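Local coordinates for putative metal binding protein (Coccidioides immitis, PDB 3CVG), which is of unknown function but probably binds a small ligand, perhaps a metal ion or metal oxyanion, between two lobes, at residues D127-M132 and A161-S166; D134-G139 and S177-Q182; I221-K224 and D230-L233. All blocks are in the same frame, centred on the assembly; numbering follows the deposited sequence.

How the contacts relate
All three contacts lie in one lobe of a fold like that of the periplasmic binding proteins. Contact 1 is the middle one, its centre about 12 Å from the centre of each of the others. It shares helix 125-138 with contact 2, and the two touch where Trp164 meets Trp179 and Tyr180, Trp164 CH2 lying 3.7 Å from Trp179 CZ3. Toward contact 3 the packing runs through Met128 against Lys223 and Leu163 against Leu233. Contacts 2 and 3 do not touch, their nearest atoms being about 12 Å apart. A bound calcium ion lies about 13 Å from the side chain of Leu163 and about 12 Å from that of Leu233.

Contact 1 (D127-M132 and A161-S166); sequences DMFSKM and AELWLS
Leu163 and Trp164 hold the Phe129 ring between helices 125-138 and 155-166, which pack in the core of an alpha/beta lobe of the periplasmic-binding-protein type. The axes of segments 127-132 and 161-166 cross at -79° and come within 9.3 Å. Leu163 comes first along the second helix. Its CB sits over one face of the Phe129 ring, 3.6 Å from the centroid, in a CH-pi contact. With CG anti to the carbonyl carbon (chi1 -68°), CD1 is carried on to the far end of the ring, 3.4 Å from Phe129 CZ. Trp164, the next residue, takes the edge of the same ring: Phe129 points its CD2-CE2 side at the indole face in a T-shaped (edge-to-face) pair, the planes 68° apart and the centroids of the phenyl and the six-membered ring 4.6 Å apart. Ile202 of strand 200-204 touches both Phe129 and Leu163, so the helix pair rests on the strand. All four touching residues are buried, and the contact between them is apolar packing. At the outer end of the indole, Trp164 CZ3 meets the backbone O of Phe129 at 3.5 Å, while CH2 lies 4.3 Å from Met132 CB.

Contact 2 (D134-G139 and S177-Q182); sequences DAAEAG and STWYHQ
A type I beta turn, Ser177 to Tyr180, leads into strand 180-182 and sets the indole of Trp179 against the last turns of helix 125-138. Ala136 and Glu137 receive it, one at a face and the other at an edge. The methyl of Ala136 stands over the five-membered ring as a CH-pi contact, CB 3.4 Å from its centroid and only 9° off the ring normal. On the opposite face lies Ser177 CB of the turn itself, so the indole is held between a helix methyl and its own turn. Trp179 CG sits between the backbone N and the carbonyl carbon (chi1 45°), a crowded position that folds the ring back over Ser177. At the edge, Trp179 NE1 donates to Glu137 OE2 over 2.9 Å in a nearly straight bond. The oxygen lies in the indole plane and accepts through its anti lone pair, while the carboxylate is turned 63° from the ring. A water donates to the same Glu137 OE2 at 2.6 Å and also bonds Ser177 OG at 2.7 Å, giving this oxygen two donors and linking the carboxylate directly to Trp179 and through the water to Ser177. Backbone bonds from Trp179 and His181 to Phe147 join segment 177-182 to strand 147-149, while the indole, which also meets Trp164, lies between helices 125-138 and 155-166.

Contact 3 (I221-K224 and D230-L233); sequences IYKK and DDPL
The carboxylate of Asp231 is the flat group of this contact: its two oxygens turn toward Lys223, OD2 lying nearer the ammonium, while OD1 is met on its anti side by the backbone N of Leu233, somewhat out of the carboxylate plane. That 2.8 Å bond, from Leu233 N to Asp231 OD1, closes an Asx turn just before strand 234-241. Lys223 and Asp231 reach for each other from opposite directions, and the salt bridge is long, 3.5 Å from Lys223 NZ to Asp231 OD2. A water bridges the two side chains, accepting from Lys223 NZ at 2.6 Å and donating to Asp231 OD1 at 2.9 Å. The lysine chain bends at chi2 (63°) and again at chi4, bringing NZ back to Lys224 O at 3.1 Å, above the carbonyl plane. Beside this polar end, Leu233 CD1 packs against the aliphatic part of the lysine, 3.5 Å from Lys223 CG. Tyr222 and Lys223 form a classic beta bulge opposite Leu109. The contact thus ties strand 220-224 to the loop before strand 234-241, both strands pairing with strand 100-111. With Thr226 OG1 also hydrogen-bonded to Asp231 OD2, the carboxylate is gripped at both oxygens, and the ammonium nearby would probably favour its ionised form.

Contact 1 (D127-M132 and A161-S166)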
# COMPACT_ATOMS: atom_id res chain seq x y z
N ASP A 127 -18.87 8.96 4.90
CA ASP A 127 -19.55 10.23 5.10
C ASP A 127 -18.60 11.40 4.86
O ASP A 127 -19.03 12.50 4.52
CB ASP A 127 -20.15 10.29 6.51
CG ASP A 127 -21.19 9.19 6.74
OD1 ASP A 127 -22.02 8.97 5.83
OD2 ASP A 127 -21.18 8.55 7.81
N MSE A 128 -17.30 11.17 5.04
CA MSE A 128 -16.32 12.23 4.80
C MSE A 128 -16.27 12.48 3.30
O MSE A 128 -16.24 13.62 2.85
CB MSE A 128 -14.93 11.84 5.32
CG MSE A 128 -14.77 12.06 6.82
SE MSE A 128 -13.05 11.54 7.47
CE MSE A 128 -13.53 9.80 8.14
N PHE A 129 -16.28 11.39 2.53
CA PHE A 129 -16.25 11.50 1.08
C PHE A 129 -17.53 12.17 0.58
O PHE A 129 -17.48 13.00 -0.32
CB PHE A 129 -16.08 10.11 0.44
CG PHE A 129 -14.64 9.73 0.25
CD1 PHE A 129 -13.82 9.48 1.35
CD2 PHE A 129 -14.07 9.71 -1.03
CE1 PHE A 129 -12.46 9.22 1.18
CE2 PHE A 129 -12.71 9.46 -1.20
CZ PHE A 129 -11.91 9.21 -0.10
N SER A 130 -18.66 11.83 1.18
CA SER A 130 -19.93 12.45 0.80
C SER A 130 -19.87 13.96 1.05
O SER A 130 -20.33 14.77 0.23
CB SER A 130 -21.08 11.85 1.62
OG SER A 130 -22.28 12.59 1.43
N LYS A 131 -19.29 14.34 2.19
CA LYS A 131 -19.16 15.74 2.57
C LYS A 131 -18.24 16.51 1.62
O LYS A 131 -18.55 17.63 1.21
CB LYS A 131 -18.63 15.84 4.00
CG LYS A 131 -19.17 17.02 4.79
CD LYS A 131 -18.89 16.84 6.28
CE LYS A 131 -19.55 17.91 7.12
NZ LYS A 131 -19.42 17.62 8.58
N MSE A 132 -17.09 15.92 1.28
CA MSE A 132 -16.17 16.58 0.36
C MSE A 132 -16.85 16.81 -0.99
O MSE A 132 -16.77 17.90 -1.55
CB MSE A 132 -14.91 15.73 0.15
CG MSE A 132 -13.86 15.84 1.27
SE MSE A 132 -12.22 14.83 0.93
CE MSE A 132 -11.78 15.55 -0.80
N ALA A 161 -10.66 5.46 -5.51
CA ALA A 161 -11.64 5.25 -6.59
C ALA A 161 -12.76 4.46 -5.93
O ALA A 161 -13.95 4.80 -6.07
CB ALA A 161 -11.02 4.44 -7.84
N GLU A 162 -12.38 3.44 -5.17
CA GLU A 162 -13.31 2.59 -4.46
C GLU A 162 -14.17 3.43 -3.50
O GLU A 162 -15.39 3.23 -3.43
CB GLU A 162 -12.50 1.61 -3.65
CG GLU A 162 -13.12 0.26 -3.45
CD GLU A 162 -12.08 -0.75 -3.00
OE1 GLU A 162 -11.61 -0.66 -1.84
OE2 GLU A 162 -11.70 -1.62 -3.81
N LEU A 163 -13.55 4.35 -2.75
CA LEU A 163 -14.28 5.18 -1.79
C LEU A 163 -15.31 6.08 -2.48
O LEU A 163 -16.44 6.20 -2.02
CB LEU A 163 -13.28 6.00 -0.96
CG LEU A 163 -12.43 5.14 -0.02
CD1 LEU A 163 -11.34 5.97 0.61
CD2 LEU A 163 -13.34 4.54 1.04
N TRP A 164 -14.93 6.70 -3.59
CA TRP A 164 -15.88 7.55 -4.32
C TRP A 164 -17.09 6.73 -4.81
O TRP A 164 -18.25 7.13 -4.63
CB TRP A 164 -15.19 8.21 -5.52
CG TRP A 164 -14.25 9.31 -5.10
CD1 TRP A 164 -12.89 9.34 -5.26
CD2 TRP A 164 -14.59 10.51 -4.40
NE1 TRP A 164 -12.37 10.48 -4.70
CE2 TRP A 164 -13.39 11.22 -4.17
CE3 TRP A 164 -15.80 11.05 -3.95
CZ2 TRP A 164 -13.37 12.44 -3.50
CZ3 TRP A 164 -15.77 12.27 -3.28
CH2 TRP A 164 -14.56 12.95 -3.06
N LEU A 165 -16.81 5.58 -5.41
CA LEU A 165 -17.89 4.73 -5.90
C LEU A 165 -18.79 4.27 -4.75
O LEU A 165 -19.99 4.12 -4.95
CB LEU A 165 -17.32 3.50 -6.63
CG LEU A 165 -16.60 3.75 -7.97
CD1 LEU A 165 -16.17 2.42 -8.53
CD2 LEU A 165 -17.51 4.45 -8.96
N SER A 166 -18.22 4.06 -3.57
CA SER A 166 -19.00 3.61 -2.40
C SER A 166 -20.12 4.58 -2.04
O SER A 166 -21.12 4.19 -1.43
CB SER A 166 -18.09 3.39 -1.18
OG SER A 166 -17.66 4.62 -0.61

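Contact 2 (D134-G139 and S177-Q182)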
# COMPACT_ATOMS: atom_id res chain seq x y z
N ASP A 134 -20.09 17.15 -1.86
CA ASP A 134 -21.08 18.23 -1.83
C ASP A 134 -20.42 19.60 -1.68
O ASP A 134 -20.83 20.57 -2.34
CB ASP A 134 -22.08 17.99 -0.69
CG ASP A 134 -22.80 16.66 -0.82
OD1 ASP A 134 -22.75 16.04 -1.91
OD2 ASP A 134 -23.43 16.22 0.17
N ALA A 135 -19.40 19.69 -0.84
CA ALA A 135 -18.70 20.96 -0.64
C ALA A 135 -17.92 21.33 -1.90
O ALA A 135 -17.79 22.50 -2.23
CB ALA A 135 -17.75 20.86 0.55
N ALA A 136 -17.38 20.33 -2.58
CA ALA A 136 -16.62 20.60 -3.80
C ALA A 136 -17.61 21.07 -4.87
O ALA A 136 -17.33 22.00 -5.62
CB ALA A 136 -15.88 19.35 -4.25
N GLU A 137 -18.76 20.42 -4.93
CA GLU A 137 -19.78 20.80 -5.89
C GLU A 137 -20.28 22.22 -5.64
O GLU A 137 -20.58 22.94 -6.57
CB GLU A 137 -20.93 19.79 -5.85
CG GLU A 137 -20.59 18.49 -6.53
CD GLU A 137 -20.40 18.68 -8.02
OE1 GLU A 137 -21.41 18.99 -8.69
OE2 GLU A 137 -19.27 18.54 -8.52
N ALA A 138 -20.36 22.61 -4.37
CA ALA A 138 -20.80 23.97 -4.02
C ALA A 138 -19.74 24.98 -4.49
O ALA A 138 -20.06 26.11 -4.84
CB ALA A 138 -21.00 24.09 -2.52
N GLY A 139 -18.49 24.54 -4.48
CA GLY A 139 -17.37 25.36 -4.93
C GLY A 139 -17.28 26.78 -4.40
O GLY A 139 -16.63 27.63 -5.02
N SER A 177 -15.66 15.94 -12.97
CA SER A 177 -15.58 16.77 -11.78
C SER A 177 -14.20 17.43 -11.76
O SER A 177 -13.19 16.79 -11.45
CB SER A 177 -15.79 15.91 -10.53
OG SER A 177 -17.04 15.23 -10.58
N THR A 178 -14.18 18.73 -12.07
CA THR A 178 -12.92 19.45 -12.14
C THR A 178 -12.14 19.55 -10.85
O THR A 178 -10.93 19.81 -10.89
CB THR A 178 -13.12 20.89 -12.75
OG1 THR A 178 -13.98 21.66 -11.91
CG2 THR A 178 -13.74 20.79 -14.13
N TRP A 179 -12.81 19.36 -9.71
CA TRP A 179 -12.13 19.37 -8.41
C TRP A 179 -11.38 18.03 -8.16
O TRP A 179 -10.62 17.90 -7.19
CB TRP A 179 -13.13 19.61 -7.28
CG TRP A 179 -14.40 18.80 -7.38
CD1 TRP A 179 -15.58 19.19 -7.94
CD2 TRP A 179 -14.62 17.48 -6.87
NE1 TRP A 179 -16.53 18.20 -7.81
CE2 TRP A 179 -15.96 17.14 -7.15
CE3 TRP A 179 -13.82 16.55 -6.20
CZ2 TRP A 179 -16.52 15.90 -6.79
CZ3 TRP A 179 -14.36 15.32 -5.84
CH2 TRP A 179 -15.70 15.01 -6.14
N TYR A 180 -11.62 17.05 -9.03
CA TYR A 180 -10.95 15.75 -8.92
C TYR A 180 -9.64 15.98 -9.66
O TYR A 180 -9.58 15.92 -10.90
CB TYR A 180 -11.78 14.65 -9.59
CG TYR A 180 -11.27 13.24 -9.37
CD1 TYR A 180 -11.35 12.63 -8.11
CD2 TYR A 180 -10.73 12.50 -10.42
CE1 TYR A 180 -10.90 11.31 -7.91
CE2 TYR A 180 -10.27 11.20 -10.23
CZ TYR A 180 -10.36 10.60 -8.98
OH TYR A 180 -9.92 9.30 -8.81
N HIS A 181 -8.60 16.25 -8.89
CA HIS A 181 -7.28 16.59 -9.39
C HIS A 181 -6.32 15.44 -9.64
O HIS A 181 -5.88 14.75 -8.72
CB HIS A 181 -6.63 17.59 -8.41
CG HIS A 181 -5.26 18.03 -8.81
ND1 HIS A 181 -4.34 18.50 -7.89
CD2 HIS A 181 -4.65 18.08 -10.01
CE1 HIS A 181 -3.21 18.81 -8.52
NE2 HIS A 181 -3.38 18.56 -9.80
N GLN A 182 -5.99 15.27 -10.92
CA GLN A 182 -5.08 14.23 -11.36
C GLN A 182 -3.65 14.73 -11.30
O GLN A 182 -3.26 15.62 -12.06
CB GLN A 182 -5.39 13.82 -12.81
CG GLN A 182 -6.71 13.09 -12.99
CD GLN A 182 -7.00 12.75 -14.45
OE1 GLN A 182 -6.08 12.56 -15.25
NE2 GLN A 182 -8.27 12.66 -14.80
O HOH W 1 -19.24 16.78 -10.47

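Contact 3 (I221-K224 and D230-L233)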
# COMPACT_ATOMS: atom_id res chain seq x y z
N ILE A 221 -4.62 15.10 9.68
CA ILE A 221 -5.01 13.71 9.43
C ILE A 221 -6.48 13.60 9.82
O ILE A 221 -6.80 13.64 11.01
CB ILE A 221 -4.20 12.71 10.28
CG1 ILE A 221 -2.73 12.76 9.87
CG2 ILE A 221 -4.76 11.28 10.11
CD1 ILE A 221 -1.80 11.99 10.81
N TYR A 222 -7.36 13.47 8.84
CA TYR A 222 -8.79 13.37 9.13
C TYR A 222 -9.23 11.94 9.42
O TYR A 222 -10.24 11.72 10.07
CB TYR A 222 -9.60 13.97 7.98
CG TYR A 222 -9.44 15.47 7.90
CD1 TYR A 222 -10.05 16.30 8.85
CD2 TYR A 222 -8.63 16.06 6.93
CE1 TYR A 222 -9.84 17.67 8.85
CE2 TYR A 222 -8.42 17.44 6.92
CZ TYR A 222 -9.03 18.24 7.88
OH TYR A 222 -8.79 19.59 7.92
N LYS A 223 -8.46 10.96 8.94
CA LYS A 223 -8.80 9.57 9.19
C LYS A 223 -7.61 8.69 8.86
O LYS A 223 -7.04 8.80 7.77
CB LYS A 223 -10.00 9.15 8.34
CG LYS A 223 -10.51 7.73 8.63
CD LYS A 223 -11.01 7.59 10.06
CE LYS A 223 -11.57 6.19 10.33
NZ LYS A 223 -10.56 5.07 10.18
N LYS A 224 -7.25 7.83 9.81
CA LYS A 224 -6.14 6.91 9.64
C LYS A 224 -6.70 5.50 9.78
O LYS A 224 -7.49 5.23 10.69
CB LYS A 224 -5.07 7.14 10.72
CG LYS A 224 -3.83 6.28 10.54
CD LYS A 224 -2.89 6.37 11.74
CE LYS A 224 -1.56 5.67 11.46
NZ LYS A 224 -0.62 5.77 12.62
N ASP A 230 -12.51 -4.96 8.72
CA ASP A 230 -13.39 -4.33 7.75
C ASP A 230 -13.19 -2.83 7.56
O ASP A 230 -13.99 -2.17 6.91
CB ASP A 230 -14.86 -4.61 8.12
CG ASP A 230 -15.20 -6.09 8.06
OD1 ASP A 230 -14.72 -6.79 7.15
OD2 ASP A 230 -15.97 -6.55 8.93
N ASP A 231 -12.12 -2.29 8.13
CA ASP A 231 -11.83 -0.86 7.99
C ASP A 231 -11.42 -0.63 6.53
O ASP A 231 -10.44 -1.19 6.06
CB ASP A 231 -10.67 -0.47 8.91
CG ASP A 231 -10.43 1.04 8.93
OD1 ASP A 231 -10.55 1.68 7.87
OD2 ASP A 231 -10.10 1.57 10.01
N PRO A 232 -12.18 0.19 5.79
CA PRO A 232 -11.84 0.44 4.38
C PRO A 232 -10.40 0.93 4.19
O PRO A 232 -9.77 0.62 3.18
CB PRO A 232 -12.86 1.50 3.96
CG PRO A 232 -14.03 1.21 4.85
CD PRO A 232 -13.36 0.98 6.18
N LEU A 233 -9.87 1.66 5.16
CA LEU A 233 -8.52 2.18 5.06
C LEU A 233 -7.41 1.20 5.47
O LEU A 233 -6.25 1.59 5.56
CB LEU A 233 -8.39 3.50 5.85
CG LEU A 233 -9.27 4.68 5.40
CD1 LEU A 233 -8.78 5.97 6.09
CD2 LEU A 233 -9.19 4.85 3.89
O HOH W 2 -11.77 4.26 7.99